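Local atomic coordinates of transcriptional regulator AcuR (PDB entry 3BRU), a protein that represses transcription of its own operon as a TetR-family DNA-binding regulator, probably by binding two operator sequences in the promoter. Residues S34-G39 / I56-V62; G78-I82 / D143-L148; P104-L108 / Q161-E165; W155-A160 / A182-W186. One frame throughout, in Å; residues are numbered along the deposited sequence. Where two conformers were deposited one is given.

Interaction 1: residues S34-G39 / I56-V62; sequences SLIRAG and ILKAARV
L35 meets 56-62 mainly through one methyl, CD2, which four side chains approach. V62 CG2 lies 3.5 Å from L35 CD2, the two side chains crossing obliquely; A60 CB, I56 CG2 and L57 CD2 follow within 4.0 Å of the same methyl. The leucine leaves its helix alongside the interface, and a chi1 of -73°, with CG beside the backbone N, turns its branch inward. These helices, 31-45 and 53-60, belong to the TetR-type DNA-binding domain, the latter being the first helix of the predicted helix-turn-helix; their segment axes pass at 8.6 Å, inclined by 115°. F67 of helix 64-70 also packs on L35 and L57, so cutting L35 back to an alanine would probably open a gap where the three helices converge and leave V62 CG2 without its nearest partner.

Small residues make the closest backbone approach. The CA atoms of S34 and A60 are 5.0 Å apart, and A60 CB touches S34 O at 3.6 Å. A38 CB rests 4.0 Å from A60 CB. At the far end I56 CD1 reaches backbone, lying 3.7 Å from A38 O and 4.0 Å from G39 CA. S34 OG is hydrogen-bonded to L30 O, just ahead of helix 31-45.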
loop_
_atom_site.group_PDB
_atom_site.type_symbol
_atom_site.label_atom_id
_atom_site.label_comp_id
_atom_site.label_asym_id
_atom_site.label_seq_id
_atom_site.Cartn_x
_atom_site.Cartn_y
_atom_site.Cartn_z
ATOM N N SER A 34 27.169 6.722 -3.197
ATOM C CA SER A 34 27.031 5.339 -3.621
ATOM C C SER A 34 26.120 4.602 -2.650
ATOM O O SER A 34 25.293 3.789 -3.076
ATOM C CB SER A 34 28.373 4.607 -3.653
ATOM O OG SER A 34 29.247 5.238 -4.540
ATOM N N LEU A 35 26.307 4.864 -1.353
ATOM C CA LEU A 35 25.526 4.240 -0.278
ATOM C C LEU A 35 24.059 4.631 -0.409
ATOM O O LEU A 35 23.193 3.751 -0.457
ATOM C CB LEU A 35 26.084 4.597 1.091
ATOM C CG LEU A 35 27.400 3.879 1.422
ATOM C CD1 LEU A 35 28.001 4.387 2.744
ATOM C CD2 LEU A 35 27.305 2.326 1.398
ATOM N N ILE A 36 23.790 5.932 -0.541
ATOM C CA ILE A 36 22.427 6.415 -0.696
ATOM C C ILE A 36 21.751 5.825 -1.947
ATOM O O ILE A 36 20.609 5.317 -1.865
ATOM C CB ILE A 36 22.413 7.930 -0.725
ATOM C CG1 ILE A 36 22.895 8.487 0.630
ATOM C CG2 ILE A 36 21.028 8.470 -1.174
ATOM C CD1 ILE A 36 21.902 8.365 1.804
ATOM N N ARG A 37 22.460 5.882 -3.083
ATOM C CA ARG A 37 22.013 5.288 -4.340
ATOM C C ARG A 37 21.590 3.821 -4.182
ATOM O O ARG A 37 20.456 3.441 -4.547
ATOM C CB ARG A 37 23.108 5.354 -5.394
ATOM C CG ARG A 37 22.733 4.580 -6.672
ATOM C CD ARG A 37 22.125 5.482 -7.745
ATOM N NE ARG A 37 21.151 6.460 -7.238
ATOM C CZ ARG A 37 19.837 6.431 -7.487
ATOM N NH1 ARG A 37 19.326 5.464 -8.247
ATOM N NH2 ARG A 37 19.034 7.380 -6.996
ATOM N N ALA A 38 22.507 2.998 -3.670
ATOM C CA ALA A 38 22.247 1.610 -3.468
ATOM C C ALA A 38 21.094 1.428 -2.487
ATOM O O ALA A 38 20.320 0.509 -2.625
ATOM C CB ALA A 38 23.512 0.915 -2.952
ATOM N N GLY A 39 20.990 2.292 -1.475
ATOM C CA GLY A 39 19.916 2.214 -0.515
ATOM C C GLY A 39 18.579 2.440 -1.168
ATOM O O GLY A 39 17.660 1.619 -0.975
ATOM N N ILE A 56 23.852 -3.931 0.556
ATOM C CA ILE A 56 24.088 -2.507 0.237
ATOM C C ILE A 56 25.564 -2.243 -0.086
ATOM O O ILE A 56 25.858 -1.577 -1.087
ATOM C CB ILE A 56 23.627 -1.534 1.391
ATOM C CG1 ILE A 56 22.099 -1.583 1.604
ATOM C CG2 ILE A 56 24.148 -0.092 1.203
ATOM C CD1 ILE A 56 21.281 -1.487 0.354
ATOM N N LEU A 57 26.480 -2.747 0.744
ATOM C CA LEU A 57 27.905 -2.518 0.541
ATOM C C LEU A 57 28.375 -3.094 -0.801
ATOM O O LEU A 57 29.161 -2.453 -1.527
ATOM C CB LEU A 57 28.726 -3.145 1.683
ATOM C CG LEU A 57 28.507 -2.597 3.089
ATOM C CD1 LEU A 57 29.504 -3.246 4.079
ATOM C CD2 LEU A 57 28.570 -1.074 3.097
ATOM N N LYS A 58 27.921 -4.318 -1.090
ATOM C CA LYS A 58 28.259 -5.016 -2.312
ATOM C C LYS A 58 27.733 -4.276 -3.556
ATOM O O LYS A 58 28.415 -4.179 -4.553
ATOM C CB LYS A 58 27.748 -6.462 -2.251
ATOM C CG LYS A 58 28.125 -7.331 -3.457
ATOM C CD LYS A 58 27.545 -8.754 -3.337
ATOM C CE LYS A 58 27.717 -9.533 -4.643
ATOM N NZ LYS A 58 27.913 -11.008 -4.406
ATOM N N ALA A 59 26.525 -3.747 -3.497
ATOM C CA ALA A 59 26.016 -2.934 -4.589
ATOM C C ALA A 59 26.736 -1.566 -4.712
ATOM O O ALA A 59 27.052 -1.134 -5.815
ATOM C CB ALA A 59 24.486 -2.768 -4.444
ATOM N N ALA A 60 27.007 -0.908 -3.585
ATOM C CA ALA A 60 27.690 0.377 -3.561
ATOM C C ALA A 60 29.205 0.265 -3.837
ATOM O O ALA A 60 29.822 1.269 -4.223
ATOM C CB ALA A 60 27.443 1.077 -2.254
ATOM N N ARG A 61 29.776 -0.949 -3.664
ATOM C CA ARG A 61 31.212 -1.185 -3.791
ATOM C C ARG A 61 32.002 -0.238 -2.882
ATOM O O ARG A 61 32.999 0.351 -3.302
ATOM C CB ARG A 61 31.677 -1.060 -5.252
ATOM C CG ARG A 61 30.950 -1.982 -6.233
ATOM C CD ARG A 61 31.278 -1.651 -7.698
ATOM N NE ARG A 61 30.193 -2.083 -8.585
ATOM C CZ ARG A 61 29.175 -1.308 -8.964
ATOM N NH1 ARG A 61 28.230 -1.803 -9.758
ATOM N NH2 ARG A 61 29.095 -0.038 -8.555
ATOM N N VAL A 62 31.536 -0.074 -1.633
ATOM C CA VAL A 62 32.250 0.726 -0.617
ATOM C C VAL A 62 32.572 -0.185 0.579
ATOM O O VAL A 62 31.793 -1.107 0.871
ATOM C CB VAL A 62 31.511 2.025 -0.153
ATOM C CG1 VAL A 62 30.544 2.571 -1.219
ATOM C CG2 VAL A 62 30.798 1.803 1.127
#

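Interaction 2: residues G78-I82 / D143-L148; sequences GLALI and DFRAAL
L79 and I82 of helix 74-97 pack against F144, A147 and L148 at the start of helix 143-167 in an apolar contact with no hydrogen bond across it, where the DNA-binding region leans on the C-terminal domain. The two segments run almost exactly parallel, 2° between directions, with axes 10.6 Å apart, so long side chains must span the distance. F144 shares this task with L79 and I82. Its CG stands beside the backbone N (chi1 -75°), which carries the ring across to helix 74-97. L79 lies over one face, its CG 4.0 Å from F144 CE1, while G78, having no side chain, lets F144 CZ come within 4.0 Å of its CA.

Helix 74-97 follows the helix-turn-helix directly and, as in other TetR-family repressors, links the DNA-binding domain to the regulatory domain; the present contact adds a second, noncovalent tie. Y48 meets the F144 ring edge-to-face. An alanine in place of F144 would probably leave L79 and I82 facing a gap and Y48 without its aromatic partner.

Beyond the ring, L79 CD2 touches A147 CB at 3.8 Å. I82 CD1 sits 3.9 Å from F144 CD2 and 3.8 Å from L148 CD2, the I82 and L148 side chains crossing at about a right angle. L133 covers both of them, and L198 of the second subunit packs on L148.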
loop_
_atom_site.group_PDB
_atom_site.type_symbol
_atom_site.label_atom_id
_atom_site.label_comp_id
_atom_site.label_asym_id
_atom_site.label_seq_id
_atom_site.Cartn_x
_atom_site.Cartn_y
_atom_site.Cartn_z
ATOM N N GLY A 78 18.590 3.870 7.102
ATOM C CA GLY A 78 17.185 3.990 6.720
ATOM C C GLY A 78 16.560 5.381 6.887
ATOM O O GLY A 78 15.858 5.839 5.990
ATOM N N LEU A 79 16.795 6.069 8.013
ATOM C CA LEU A 79 16.300 7.450 8.186
ATOM C C LEU A 79 16.930 8.471 7.264
ATOM O O LEU A 79 16.270 9.405 6.823
ATOM C CB LEU A 79 16.456 7.922 9.633
ATOM C CG LEU A 79 15.536 7.244 10.655
ATOM C CD1 LEU A 79 16.067 7.483 12.069
ATOM C CD2 LEU A 79 14.120 7.759 10.521
ATOM N N ALA A 80 18.215 8.305 6.991
ATOM C CA ALA A 80 18.921 9.101 6.004
ATOM C C ALA A 80 18.332 8.891 4.615
ATOM O O ALA A 80 18.292 9.831 3.819
ATOM C CB ALA A 80 20.435 8.755 5.990
ATOM N N LEU A 81 17.917 7.658 4.306
ATOM C CA LEU A 81 17.307 7.378 2.997
ATOM C C LEU A 81 15.966 8.052 2.856
ATOM O O LEU A 81 15.655 8.514 1.789
ATOM C CB LEU A 81 17.167 5.876 2.699
ATOM C CG LEU A 81 18.459 5.083 2.584
ATOM C CD1 LEU A 81 18.140 3.586 2.543
ATOM C CD2 LEU A 81 19.270 5.525 1.378
ATOM N N ILE A 82 15.169 8.059 3.921
ATOM C CA ILE A 82 13.900 8.783 3.918
ATOM C C ILE A 82 14.139 10.297 3.693
ATOM O O ILE A 82 13.473 10.902 2.857
ATOM C CB ILE A 82 13.101 8.560 5.228
ATOM C CG1 ILE A 82 12.614 7.127 5.355
ATOM C CG2 ILE A 82 11.919 9.521 5.333
ATOM C CD1 ILE A 82 12.298 6.774 6.832
ATOM N N ASP A 143 11.253 5.099 15.504
ATOM C CA ASP A 143 11.661 6.383 14.856
ATOM C C ASP A 143 11.050 6.635 13.461
ATOM O O ASP A 143 10.743 7.766 13.082
ATOM C CB ASP A 143 13.186 6.403 14.674
ATOM C CG ASP A 143 13.906 7.128 15.797
ATOM O OD1 ASP A 143 13.268 7.400 16.837
ATOM O OD2 ASP A 143 15.117 7.439 15.651
ATOM N N PHE A 144 10.912 5.552 12.702
ATOM C CA PHE A 144 10.443 5.590 11.336
ATOM C C PHE A 144 8.999 6.105 11.219
ATOM O O PHE A 144 8.699 6.806 10.261
ATOM C CB PHE A 144 10.582 4.199 10.714
ATOM C CG PHE A 144 11.998 3.832 10.362
ATOM C CD1 PHE A 144 12.996 3.799 11.333
ATOM C CD2 PHE A 144 12.346 3.517 9.066
ATOM C CE1 PHE A 144 14.320 3.465 10.992
ATOM C CE2 PHE A 144 13.660 3.163 8.735
ATOM C CZ PHE A 144 14.635 3.128 9.704
ATOM N N ARG A 145 8.133 5.787 12.188
ATOM C CA ARG A 145 6.732 6.177 12.124
ATOM C C ARG A 145 6.535 7.687 11.833
ATOM O O ARG A 145 5.907 8.058 10.824
ATOM C CB ARG A 145 5.963 5.721 13.381
ATOM C CG ARG A 145 4.440 5.581 13.173
ATOM C CD ARG A 145 3.657 4.987 14.420
ATOM N NE ARG A 145 4.123 3.640 14.806
ATOM C CZ ARG A 145 3.799 2.508 14.173
ATOM N NH1 ARG A 145 4.292 1.329 14.568
ATOM N NH2 ARG A 145 2.984 2.539 13.134
ATOM N N ALA A 146 7.092 8.538 12.686
ATOM C CA ALA A 146 6.964 9.978 12.547
ATOM C C ALA A 146 7.678 10.481 11.294
ATOM O O ALA A 146 7.229 11.447 10.647
ATOM C CB ALA A 146 7.523 10.668 13.792
ATOM N N ALA A 147 8.796 9.840 10.948
ATOM C CA ALA A 147 9.550 10.271 9.786
ATOM C C ALA A 147 8.730 9.967 8.534
ATOM O O ALA A 147 8.572 10.836 7.677
ATOM C CB ALA A 147 10.892 9.609 9.741
ATOM N N LEU A 148 8.157 8.756 8.451
ATOM C CA LEU A 148 7.337 8.389 7.283
ATOM C C LEU A 148 6.060 9.230 7.185
ATOM O O LEU A 148 5.714 9.713 6.101
ATOM C CB LEU A 148 7.004 6.907 7.259
ATOM C CG LEU A 148 8.157 5.920 7.078
ATOM C CD1 LEU A 148 7.585 4.539 7.487
ATOM C CD2 LEU A 148 8.772 5.972 5.592
#

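Interaction 3: residues P104-L108 / Q161-E165; sequences PLARL and QLFRE
With chi1 at -170°, L162 swings its CG away from the backbone N and sets both methyls against 104-108. CD1 of L162 enters beside the first turn, 3.6 Å from P104 O and also against P104 CB and R107 CD. The other methyl, L162 CD2, faces L108 CB at 4.1 Å. L108 has its own CG opposite the backbone N, which directs L108 CD2 to the edge of the F163 ring, 3.9 Å from F163 CE1. L105 CD2 is a second, more distant neighbour at that edge.

The contact joins the first residues of helix 104-120 to the C-terminal part of helix 143-167, broadly antiparallel, inside the all-helical C-terminal domain of this TetR-family protein. L108 and F163 also touch helix 178-199, through F185 and L181 respectively, so the apolar side continues into the domain core.

Polar groups lie on the other side. R107, extended from CG to NE, offers NH1 to E165 OE1 at 3.1 Å in a salt bridge. The N-H...O angle of 126° makes this hydrogen bond weak; the guanidinium and carboxylate planes, 75° apart, rule out a flat side-by-side pairing. R107 NH2 has a further partner in L102 O. P104 packs beside the carboxylate-bearing chain, its CG 3.9 Å from E165 CB.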
loop_
_atom_site.group_PDB
_atom_site.type_symbol
_atom_site.label_atom_id
_atom_site.label_comp_id
_atom_site.label_asym_id
_atom_site.label_seq_id
_atom_site.Cartn_x
_atom_site.Cartn_y
_atom_site.Cartn_z
ATOM N N PRO A 104 -4.302 24.273 -12.435
ATOM C CA PRO A 104 -4.081 23.349 -11.316
ATOM C C PRO A 104 -4.308 21.837 -11.580
ATOM O O PRO A 104 -3.434 21.026 -11.268
ATOM C CB PRO A 104 -4.996 23.899 -10.223
ATOM C CG PRO A 104 -4.982 25.359 -10.473
ATOM C CD PRO A 104 -4.993 25.506 -12.000
ATOM N N LEU A 105 -5.431 21.441 -12.164
ATOM C CA LEU A 105 -5.667 19.999 -12.317
ATOM C C LEU A 105 -4.770 19.359 -13.348
ATOM O O LEU A 105 -4.412 18.204 -13.204
ATOM C CB LEU A 105 -7.127 19.699 -12.596
ATOM C CG LEU A 105 -8.056 19.997 -11.400
ATOM C CD1 LEU A 105 -9.477 19.783 -11.838
ATOM C CD2 LEU A 105 -7.727 19.181 -10.104
ATOM N N ALA A 106 -4.396 20.123 -14.378
ATOM C CA ALA A 106 -3.396 19.653 -15.327
ATOM C C ALA A 106 -2.009 19.415 -14.729
ATOM O O ALA A 106 -1.296 18.532 -15.212
ATOM C CB ALA A 106 -3.324 20.544 -16.584
ATOM N N ARG A 107 -1.625 20.186 -13.703
ATOM C CA ARG A 107 -0.396 19.926 -12.949
ATOM C C ARG A 107 -0.444 18.598 -12.193
ATOM O O ARG A 107 0.585 17.949 -12.010
ATOM C CB ARG A 107 -0.118 21.014 -11.919
ATOM C CG ARG A 107 0.142 22.361 -12.483
ATOM C CD ARG A 107 0.032 23.345 -11.386
ATOM N NE ARG A 107 -0.198 24.649 -11.956
ATOM C CZ ARG A 107 -0.502 25.731 -11.241
ATOM N NH1 ARG A 107 -0.603 25.648 -9.920
ATOM N NH2 ARG A 107 -0.692 26.899 -11.851
ATOM N N LEU A 108 -1.625 18.224 -11.719
ATOM C CA LEU A 108 -1.777 16.951 -11.028
ATOM C C LEU A 108 -1.654 15.781 -12.017
ATOM O O LEU A 108 -1.047 14.786 -11.711
ATOM C CB LEU A 108 -3.087 16.901 -10.219
ATOM C CG LEU A 108 -3.269 15.591 -9.417
ATOM C CD1 LEU A 108 -2.239 15.450 -8.283
ATOM C CD2 LEU A 108 -4.717 15.392 -8.891
ATOM N N GLN A 161 -3.056 22.509 -1.309
ATOM C CA GLN A 161 -2.821 23.862 -1.823
ATOM C C GLN A 161 -3.138 23.903 -3.329
ATOM O O GLN A 161 -3.800 24.815 -3.790
ATOM C CB GLN A 161 -1.405 24.311 -1.526
ATOM C CG GLN A 161 -1.091 25.737 -1.946
ATOM C CD GLN A 161 0.420 25.960 -2.146
ATOM O OE1 GLN A 161 1.253 25.098 -1.794
ATOM N NE2 GLN A 161 0.780 27.115 -2.720
ATOM N N LEU A 162 -2.718 22.866 -4.063
ATOM C CA LEU A 162 -3.075 22.692 -5.467
ATOM C C LEU A 162 -4.589 22.703 -5.657
ATOM O O LEU A 162 -5.106 23.439 -6.523
ATOM C CB LEU A 162 -2.494 21.387 -6.009
ATOM C CG LEU A 162 -2.580 21.163 -7.519
ATOM C CD1 LEU A 162 -2.171 22.440 -8.240
ATOM C CD2 LEU A 162 -1.656 20.022 -7.964
ATOM N N PHE A 163 -5.280 21.889 -4.840
ATOM C CA PHE A 163 -6.738 21.829 -4.834
ATOM C C PHE A 163 -7.407 23.166 -4.458
ATOM O O PHE A 163 -8.446 23.479 -5.020
ATOM C CB PHE A 163 -7.293 20.674 -3.967
ATOM C CG PHE A 163 -6.939 19.290 -4.468
ATOM C CD1 PHE A 163 -6.821 19.018 -5.832
ATOM C CD2 PHE A 163 -6.749 18.235 -3.572
ATOM C CE1 PHE A 163 -6.478 17.711 -6.287
ATOM C CE2 PHE A 163 -6.433 16.943 -4.022
ATOM C CZ PHE A 163 -6.290 16.679 -5.382
ATOM N N ARG A 164 -6.856 23.932 -3.511
ATOM C CA ARG A 164 -7.394 25.274 -3.228
ATOM C C ARG A 164 -7.284 26.198 -4.432
ATOM O O ARG A 164 -8.183 26.980 -4.688
ATOM C CB ARG A 164 -6.733 25.927 -2.020
ATOM C CG ARG A 164 -7.330 25.499 -0.723
ATOM C CD ARG A 164 -6.860 26.353 0.464
ATOM N NE ARG A 164 -5.421 26.183 0.670
ATOM C CZ ARG A 164 -4.854 25.173 1.328
ATOM N NH1 ARG A 164 -5.620 24.230 1.910
ATOM N NH2 ARG A 164 -3.519 25.122 1.396
ATOM N N GLU A 165 -6.188 26.108 -5.175
ATOM C CA GLU A 165 -6.064 26.860 -6.422
ATOM C C GLU A 165 -7.010 26.368 -7.517
ATOM O O GLU A 165 -7.499 27.172 -8.314
ATOM C CB GLU A 165 -4.631 26.833 -6.916
ATOM C CG GLU A 165 -3.678 27.448 -5.928
ATOM C CD GLU A 165 -2.214 27.090 -6.202
ATOM O OE1 GLU A 165 -1.926 26.471 -7.267
ATOM O OE2 GLU A 165 -1.348 27.438 -5.348
#

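Interaction 4: residues W155-A160 / A182-W186; sequences WQRRTA and AEAFW
W155 and W186 meet where two long helices of the TetR-type C-terminal domain, 143-167 and 178-199, pack beside the dimer interface. In W186 a chi1 of -75° sets CG beside the backbone N and carries the indole toward helix 143-167. That indole is covered on both faces: W155 CB lies over one, 4.0 Å from the centroid of the six-membered ring in a CH-pi contact, and F185 CD2 over the other. The two six-membered rings are oblique, with W155 CE3 3.5 Å from W186 CZ3.

T159 fixes the rotation of W186. A chi1 of -52° puts its OG1 beside the backbone N and its methyl on the far side. The hydroxyl accepts W186 NE1 at 2.8 Å, almost straight (172°) and nearly in the indole plane, and donates to W155 O at 2.6 Å. This satisfies the buried indole N-H, and W155 O is gripped from opposite faces by T159 OG1 and T159 N.

Q156 extends past W186, its CG 3.9 Å from W186 CD1; Q156 OE1 is hydrogen-bonded to R195 of the second subunit, and E183 OE1 to S207 of that subunit. Where the helix backbones come nearest, A182 CB nestles against Q156 O at 3.4 Å and A160 CB at 3.8 Å.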
loop_
_atom_site.group_PDB
_atom_site.type_symbol
_atom_site.label_atom_id
_atom_site.label_comp_id
_atom_site.label_asym_id
_atom_site.label_seq_id
_atom_site.Cartn_x
_atom_site.Cartn_y
_atom_site.Cartn_z
ATOM N N TRP A 155 3.512 15.963 1.352
ATOM C CA TRP A 155 2.928 15.751 0.053
ATOM C C TRP A 155 1.457 16.175 0.016
ATOM O O TRP A 155 1.010 16.829 -0.961
ATOM C CB TRP A 155 3.088 14.307 -0.342
ATOM C CG TRP A 155 4.521 13.865 -0.511
ATOM C CD1 TRP A 155 5.650 14.664 -0.612
ATOM C CD2 TRP A 155 4.982 12.516 -0.634
ATOM N NE1 TRP A 155 6.774 13.880 -0.768
ATOM C CE2 TRP A 155 6.396 12.563 -0.793
ATOM C CE3 TRP A 155 4.334 11.258 -0.628
ATOM C CZ2 TRP A 155 7.173 11.402 -0.925
ATOM C CZ3 TRP A 155 5.108 10.100 -0.771
ATOM C CH2 TRP A 155 6.511 10.181 -0.920
ATOM N N GLN A 156 0.717 15.804 1.068
ATOM C CA GLN A 156 -0.687 16.151 1.231
ATOM C C GLN A 156 -0.925 17.655 1.344
ATOM O O GLN A 156 -1.846 18.170 0.742
ATOM C CB GLN A 156 -1.267 15.426 2.465
ATOM C CG GLN A 156 -1.580 13.962 2.222
ATOM C CD GLN A 156 -1.992 13.187 3.480
ATOM O OE1 GLN A 156 -2.038 11.958 3.448
ATOM N NE2 GLN A 156 -2.269 13.892 4.588
ATOM N N ARG A 157 -0.093 18.354 2.101
ATOM C CA ARG A 157 -0.176 19.823 2.207
ATOM C C ARG A 157 0.061 20.524 0.858
ATOM O O ARG A 157 -0.570 21.548 0.552
ATOM C CB ARG A 157 0.875 20.345 3.182
ATOM C CG ARG A 157 0.354 20.760 4.493
ATOM C CD ARG A 157 1.482 21.350 5.391
ATOM N NE ARG A 157 2.280 20.291 6.016
ATOM C CZ ARG A 157 3.567 20.064 5.756
ATOM N NH1 ARG A 157 4.262 20.843 4.897
ATOM N NH2 ARG A 157 4.163 19.048 6.365
ATOM N N ARG A 158 0.992 20.006 0.061
ATOM C CA ARG A 158 1.264 20.626 -1.240
ATOM C C ARG A 158 0.073 20.418 -2.182
ATOM O O ARG A 158 -0.294 21.309 -2.937
ATOM C CB ARG A 158 2.547 20.072 -1.858
ATOM C CG ARG A 158 3.787 20.411 -1.060
ATOM C CD ARG A 158 5.040 19.967 -1.820
ATOM N NE ARG A 158 5.268 20.793 -3.007
ATOM C CZ ARG A 158 6.388 20.796 -3.738
ATOM N NH1 ARG A 158 7.418 20.000 -3.425
ATOM N NH2 ARG A 158 6.478 21.617 -4.778
ATOM N N THR A 159 -0.538 19.238 -2.081
ATOM C CA THR A 159 -1.651 18.815 -2.922
ATOM C C THR A 159 -2.954 19.551 -2.580
ATOM O O THR A 159 -3.667 19.955 -3.488
ATOM C CB THR A 159 -1.796 17.287 -2.850
ATOM O OG1 THR A 159 -0.514 16.726 -3.126
ATOM C CG2 THR A 159 -2.799 16.735 -3.855
ATOM N N ALA A 160 -3.242 19.732 -1.292
ATOM C CA ALA A 160 -4.385 20.533 -0.850
ATOM C C ALA A 160 -4.263 21.967 -1.342
ATOM O O ALA A 160 -5.240 22.564 -1.766
ATOM C CB ALA A 160 -4.510 20.503 0.637
ATOM N N ALA A 182 -7.010 15.805 -0.870
ATOM C CA ALA A 182 -5.553 15.606 -0.910
ATOM C C ALA A 182 -5.155 14.320 -0.183
ATOM O O ALA A 182 -4.266 13.613 -0.634
ATOM C CB ALA A 182 -4.815 16.810 -0.316
ATOM N N GLU A 183 -5.811 14.041 0.959
ATOM C CA GLU A 183 -5.527 12.866 1.707
ATOM C C GLU A 183 -6.028 11.653 0.942
ATOM O O GLU A 183 -5.314 10.654 0.843
ATOM C CB GLU A 183 -6.134 12.915 3.116
ATOM C CG GLU A 183 -5.691 11.698 3.936
ATOM C CD GLU A 183 -6.268 11.647 5.334
ATOM O OE1 GLU A 183 -7.186 12.449 5.633
ATOM O OE2 GLU A 183 -5.818 10.788 6.131
ATOM N N ALA A 184 -7.247 11.718 0.412
ATOM C CA ALA A 184 -7.736 10.603 -0.390
ATOM C C ALA A 184 -6.858 10.352 -1.624
ATOM O O ALA A 184 -6.573 9.197 -1.900
ATOM C CB ALA A 184 -9.182 10.777 -0.778
ATOM N N PHE A 185 -6.394 11.407 -2.331
ATOM C CA PHE A 185 -5.409 11.229 -3.420
ATOM C C PHE A 185 -4.161 10.416 -3.001
ATOM O O PHE A 185 -3.804 9.458 -3.684
ATOM C CB PHE A 185 -4.941 12.554 -4.072
ATOM C CG PHE A 185 -3.959 12.342 -5.215
ATOM C CD1 PHE A 185 -4.418 12.095 -6.503
ATOM C CD2 PHE A 185 -2.588 12.293 -4.989
ATOM C CE1 PHE A 185 -3.517 11.852 -7.562
ATOM C CE2 PHE A 185 -1.684 12.034 -6.035
ATOM C CZ PHE A 185 -2.156 11.821 -7.329
ATOM N N TRP A 186 -3.506 10.799 -1.906
ATOM C CA TRP A 186 -2.274 10.114 -1.483
ATOM C C TRP A 186 -2.487 8.693 -0.941
ATOM O O TRP A 186 -1.635 7.796 -1.176
ATOM C CB TRP A 186 -1.402 11.006 -0.561
ATOM C CG TRP A 186 -0.725 12.064 -1.412
ATOM C CD1 TRP A 186 -1.132 13.349 -1.589
ATOM C CD2 TRP A 186 0.402 11.868 -2.285
ATOM N NE1 TRP A 186 -0.316 13.985 -2.518
ATOM C CE2 TRP A 186 0.629 13.095 -2.957
ATOM C CE3 TRP A 186 1.247 10.770 -2.563
ATOM C CZ2 TRP A 186 1.687 13.272 -3.866
ATOM C CZ3 TRP A 186 2.282 10.938 -3.486
ATOM C CH2 TRP A 186 2.492 12.182 -4.119
#

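From the N terminus, interaction 1 closes first, folding 56-62 back on 34-39 over 16 intervening residues within the DNA-binding domain. Helix 74-97 then opens interaction 2, which closes only at 143-148 and joins that domain to the C-terminal one; L81 touches I36 and G39, so interactions 1 and 2 abut. Interaction 3 starts at 104-108, inside the span of interaction 2, and ends beyond it at 161-165: the two cross. Interaction 4 leaves 155-160 before interaction 3 has closed and ends at 182-186, crossing it in turn. Interactions 3 and 4 touch through F163 and A182, and helix 143-167 serves interactions 2, 3 and 4.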